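Uncharacterized protein MJ0690 (Methanocaldococcus jannaschii, PDB 3K32) is of unknown function but is predicted to be a subunit of a tRNA methyltransferase and belongs to the HUP clan of Rossmann-like alpha/beta domains, many of which bind nucleotides. Local coordinates at residues Glu172-His175 and Ile176-Arg180; Pro44-Lys47 and Leu48-Thr52. One frame throughout, in Å; residues are numbered along the deposited sequence.

Contact 1 of 2, residues Glu172-His175 and Ile176-Arg180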
loop_
_atom_site.group_PDB
_atom_site.type_symbol
_atom_site.label_atom_id
_atom_site.label_comp_id
_atom_site.label_asym_id
_atom_site.label_seq_id
_atom_site.Cartn_x
_atom_site.Cartn_y
_atom_site.Cartn_z
ATOM N N GLU B 172 21.927 0.882 -16.017
ATOM C CA GLU B 172 22.703 2.081 -16.336
ATOM C C GLU B 172 23.815 2.297 -15.315
ATOM O O GLU B 172 24.890 2.798 -15.651
ATOM C CB GLU B 172 21.820 3.338 -16.497
ATOM C CG GLU B 172 20.925 3.291 -17.745
ATOM C CD GLU B 172 20.503 4.664 -18.283
ATOM O OE1 GLU B 172 19.596 5.301 -17.696
ATOM O OE2 GLU B 172 21.057 5.088 -19.322
ATOM N N ILE B 173 23.560 1.904 -14.071
ATOM C CA ILE B 173 24.583 1.999 -13.046
ATOM C C ILE B 173 25.640 0.938 -13.313
ATOM O O ILE B 173 26.841 1.217 -13.333
ATOM C CB ILE B 173 23.987 1.808 -11.655
ATOM C CG1 ILE B 173 22.894 2.858 -11.416
ATOM C CG2 ILE B 173 25.084 1.871 -10.584
ATOM C CD1 ILE B 173 22.344 2.873 -10.013
ATOM N N ARG B 174 25.166 -0.283 -13.534
ATOM C CA ARG B 174 26.015 -1.412 -13.844
ATOM C C ARG B 174 26.982 -1.024 -14.958
ATOM O O ARG B 174 28.185 -1.293 -14.881
ATOM C CB ARG B 174 25.145 -2.594 -14.275
ATOM C CG ARG B 174 25.606 -3.949 -13.768
ATOM C CD ARG B 174 24.464 -4.962 -13.810
ATOM N NE ARG B 174 24.766 -6.100 -14.681
ATOM C CZ ARG B 174 24.107 -7.258 -14.663
ATOM N NH1 ARG B 174 23.106 -7.444 -13.811
ATOM N NH2 ARG B 174 24.453 -8.238 -15.492
ATOM N N HIS B 175 26.454 -0.371 -15.984
ATOM C CA HIS B 175 27.257 -0.037 -17.145
ATOM C C HIS B 175 28.420 0.886 -16.809
ATOM O O HIS B 175 29.553 0.662 -17.243
ATOM C CB HIS B 175 26.397 0.599 -18.220
ATOM C CG HIS B 175 27.005 0.528 -19.582
ATOM N ND1 HIS B 175 27.717 1.573 -20.134
ATOM C CD2 HIS B 175 27.026 -0.467 -20.495
ATOM C CE1 HIS B 175 28.141 1.227 -21.335
ATOM N NE2 HIS B 175 27.735 -0.007 -21.580
ATOM N N ILE B 176 28.138 1.936 -16.047
ATOM C CA ILE B 176 29.184 2.868 -15.652
ATOM C C ILE B 176 30.273 2.100 -14.913
ATOM O O ILE B 176 31.458 2.338 -15.121
ATOM C CB ILE B 176 28.638 4.027 -14.780
ATOM C CG1 ILE B 176 27.614 4.845 -15.569
ATOM C CG2 ILE B 176 29.770 4.936 -14.317
ATOM C CD1 ILE B 176 27.026 5.998 -14.801
ATOM N N LEU B 177 29.863 1.153 -14.076
ATOM C CA LEU B 177 30.817 0.386 -13.276
ATOM C C LEU B 177 31.762 -0.407 -14.167
ATOM O O LEU B 177 32.969 -0.442 -13.933
ATOM C CB LEU B 177 30.093 -0.533 -12.297
ATOM C CG LEU B 177 29.312 0.215 -11.218
ATOM C CD1 LEU B 177 28.420 -0.725 -10.406
ATOM C CD2 LEU B 177 30.265 0.968 -10.317
ATOM N N LYS B 178 31.206 -1.027 -15.200
ATOM C CA LYS B 178 32.026 -1.701 -16.187
ATOM C C LYS B 178 33.042 -0.730 -16.792
ATOM O O LYS B 178 34.245 -0.918 -16.626
ATOM C CB LYS B 178 31.162 -2.351 -17.270
ATOM C CG LYS B 178 30.563 -3.685 -16.841
ATOM C CD LYS B 178 29.974 -4.458 -18.023
ATOM C CE LYS B 178 28.454 -4.327 -18.091
ATOM N NZ LYS B 178 27.765 -5.203 -17.098
ATOM N N GLU B 179 32.560 0.312 -17.467
ATOM C CA GLU B 179 33.449 1.291 -18.075
ATOM C C GLU B 179 34.579 1.611 -17.122
ATOM O O GLU B 179 35.718 1.836 -17.537
ATOM C CB GLU B 179 32.711 2.593 -18.383
ATOM C CG GLU B 179 31.814 2.558 -19.592
ATOM C CD GLU B 179 31.017 3.841 -19.746
ATOM O OE1 GLU B 179 31.289 4.804 -18.997
ATOM O OE2 GLU B 179 30.121 3.888 -20.615
ATOM N N ARG B 180 34.247 1.632 -15.837
ATOM C CA ARG B 180 35.151 2.168 -14.836
ATOM C C ARG B 180 36.296 1.226 -14.530
ATOM O O ARG B 180 37.301 1.625 -13.939
ATOM C CB ARG B 180 34.385 2.534 -13.564
ATOM C CG ARG B 180 33.792 3.940 -13.605
ATOM C CD ARG B 180 33.041 4.244 -12.333
ATOM N NE ARG B 180 32.542 5.611 -12.289
ATOM C CZ ARG B 180 32.179 6.225 -11.169
ATOM N NH1 ARG B 180 32.278 5.579 -10.012
ATOM N NH2 ARG B 180 31.726 7.476 -11.195
#
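Glu172 opens this stretch of helix by offering its carbonyl O to Ile176 N, a weak bond at 3.4 Å, and CG1 of Ile176 packs against the same oxygen. Its carboxylate is engaged outside this stretch, taking hydrogen bonds from the backbone N of Phe40 and of Ile43. Ile173 follows with a firmer link, its O receiving Leu177 N at 3.1 Å, while on the buried flank its CG2 methyl approaches CD1 of Leu177 at 4.2 Å. Arg174 O accepts Lys178 N at 3.0 Å. One turn apart, the two basic side chains lie on the same flank: Lys178, bent at its last two torsions, brings NZ to the edge of the Arg174 guanidinium, in its plane and 4.0 Å from NE. Two like charges this near probably repel slightly. His175 closes the series, its O bound by Glu179 N at 3.0 Å. With CG anti to the backbone N (chi1 -160°), its ring stands out from the helix, and Glu179 OE2 comes to its edge, 3.4 Å from ND1; ring and carboxylate planes stand 80° apart. The other carboxylate oxygen, Glu179 OE1, is held in a salt bridge by Arg67. The i to i+4 spacing thus sorts these two turns or so into differing flanks. Ile176 and Leu177 press on helix 68-80, which Arg180 also grips through salt bridges to Glu71 and Asp75, whereas Arg174 and Lys178 rest on Pro184 of helix 184-187 and His175 touches the loop at Val42 and Ile43.

Contact 2 of 2, residues Pro44-Lys47 and Leu48-Thr52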
loop_
_atom_site.group_PDB
_atom_site.type_symbol
_atom_site.label_atom_id
_atom_site.label_comp_id
_atom_site.label_asym_id
_atom_site.label_seq_id
_atom_site.Cartn_x
_atom_site.Cartn_y
_atom_site.Cartn_z
ATOM N N PRO B 44 20.373 2.374 -23.566
ATOM C CA PRO B 44 18.917 2.324 -23.752
ATOM C C PRO B 44 18.233 1.208 -22.949
ATOM O O PRO B 44 17.418 0.464 -23.485
ATOM C CB PRO B 44 18.775 2.079 -25.258
ATOM C CG PRO B 44 20.018 1.348 -25.623
ATOM C CD PRO B 44 21.101 1.961 -24.780
ATOM N N SER B 45 18.544 1.122 -21.662
ATOM C CA SER B 45 18.009 0.065 -20.820
ATOM C C SER B 45 16.479 0.117 -20.643
ATOM O O SER B 45 15.902 -0.758 -19.993
ATOM C CB SER B 45 18.713 0.063 -19.453
ATOM O OG SER B 45 18.397 1.223 -18.689
ATOM N N TYR B 46 15.825 1.119 -21.223
ATOM C CA TYR B 46 14.382 1.272 -21.049
ATOM C C TYR B 46 13.573 0.419 -22.018
ATOM O O TYR B 46 12.350 0.378 -21.947
ATOM C CB TYR B 46 13.984 2.728 -21.244
ATOM C CG TYR B 46 14.452 3.259 -22.565
ATOM C CD1 TYR B 46 13.655 3.147 -23.699
ATOM C CD2 TYR B 46 15.705 3.838 -22.691
ATOM C CE1 TYR B 46 14.082 3.619 -24.917
ATOM C CE2 TYR B 46 16.144 4.313 -23.907
ATOM C CZ TYR B 46 15.329 4.199 -25.018
ATOM O OH TYR B 46 15.766 4.674 -26.225
ATOM N N LYS B 47 14.246 -0.251 -22.939
ATOM C CA LYS B 47 13.525 -0.991 -23.966
ATOM C C LYS B 47 12.471 -1.957 -23.377
ATOM O O LYS B 47 11.345 -2.029 -23.863
ATOM C CB LYS B 47 14.512 -1.669 -24.930
ATOM C CG LYS B 47 14.430 -3.178 -24.990
ATOM C CD LYS B 47 13.569 -3.635 -26.159
ATOM C CE LYS B 47 14.148 -3.185 -27.501
ATOM N NZ LYS B 47 13.245 -3.504 -28.647
ATOM N N LEU B 48 12.826 -2.664 -22.311
ATOM C CA LEU B 48 11.918 -3.631 -21.695
ATOM C C LEU B 48 10.602 -2.983 -21.225
ATOM O O LEU B 48 9.500 -3.447 -21.542
ATOM C CB LEU B 48 12.624 -4.330 -20.525
ATOM C CG LEU B 48 12.030 -5.607 -19.902
ATOM C CD1 LEU B 48 11.404 -5.333 -18.532
ATOM C CD2 LEU B 48 11.039 -6.299 -20.835
ATOM N N ALA B 49 10.731 -1.908 -20.461
ATOM C CA ALA B 49 9.577 -1.211 -19.935
ATOM C C ALA B 49 8.633 -0.794 -21.067
ATOM O O ALA B 49 7.408 -0.834 -20.914
ATOM C CB ALA B 49 10.023 -0.011 -19.126
ATOM N N GLU B 50 9.212 -0.403 -22.199
ATOM C CA GLU B 50 8.441 0.016 -23.373
ATOM C C GLU B 50 7.524 -1.078 -23.885
ATOM O O GLU B 50 6.306 -0.892 -23.981
ATOM C CB GLU B 50 9.361 0.464 -24.510
ATOM C CG GLU B 50 9.574 1.960 -24.570
ATOM C CD GLU B 50 10.156 2.423 -25.903
ATOM O OE1 GLU B 50 11.327 2.081 -26.193
ATOM O OE2 GLU B 50 9.440 3.142 -26.647
ATOM N N GLU B 51 8.125 -2.213 -24.222
ATOM C CA GLU B 51 7.383 -3.370 -24.689
ATOM C C GLU B 51 6.266 -3.725 -23.706
ATOM O O GLU B 51 5.141 -4.015 -24.113
ATOM C CB GLU B 51 8.331 -4.556 -24.876
ATOM C CG GLU B 51 9.501 -4.267 -25.810
ATOM C CD GLU B 51 10.536 -5.394 -25.845
ATOM O OE1 GLU B 51 10.433 -6.337 -25.026
ATOM O OE2 GLU B 51 11.451 -5.336 -26.697
ATOM N N THR B 52 6.574 -3.683 -22.413
ATOM C CA THR B 52 5.602 -4.057 -21.400
ATOM C C THR B 52 4.402 -3.121 -21.329
ATOM O O THR B 52 3.275 -3.583 -21.143
ATOM C CB THR B 52 6.221 -4.179 -20.015
ATOM O OG1 THR B 52 7.328 -5.080 -20.072
ATOM C CG2 THR B 52 5.183 -4.717 -19.043
HETATM O O HOH W 1 15.584 -2.891 -21.452
#
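Tyr46 O receives Glu50 N and Lys47 O receives Glu51 N, both at 3.2 Å, and these i to i+4 bonds begin helix 47-56 at the end of a type I beta turn, Pro44 to Lys47, itself closed by Lys47 N on Pro44 O. A water bridges the junction, donating to Ser45 O at 2.6 Å and accepting from Leu48 N at 2.9 Å. Ser167 OG makes a second link, hydrogen-bonded to Ser45 O and Ala49 N. The helix is the crossover of a beta-alpha-beta unit between the adjacent parallel strands 32-39 and 59-64, on which Tyr46 and Ala49 rest. Tyr46 and Glu50 run side by side in the same direction; a chi1 of 55° sets the ring alongside Glu50, whose OE1 meets its edge, in plane, 3.4 Å from CE1, with carboxylate and ring planes 47° apart. One ring face has Pro44 O above it, toward the rim. Lys47, folded at chi2 and chi3, projects outward from the helix and is met by Glu51, NZ to OE2 at 3.2 Å, in a weak salt bridge, though that oxygen is less surely placed. Both acidic groups lie near the helix N-terminus, where the helix dipole would probably favour their negative charge. An electropositive ring edge facing a carboxylate oxygen suggests that electrostatics supplements the backbone bonds here, with the Lys47-Glu51 pair, doubtful in detail, a possible addition.

How the contacts relate
The two contacts illustrate how the same i to i+4 spacing is used differently at a helix start and over the later turns of a helix. Contact 2 lies nearer the centre of the chain, about 12 Å from it against about 19 Å for contact 1, and each mixes buried with exposed residues. Contact 2 joins a loop to helix 47-56, beside the parallel sheet, and employs water and opposite charges; contact 1 lies wholly within helix 169-180, pairing an apolar flank with a like-charged one. Their centres are about 18 Å apart, yet they meet where Glu172 CG packs on Ser45 OG at 3.4 Å, so helix 169-180 abuts the turn that leads into helix 47-56.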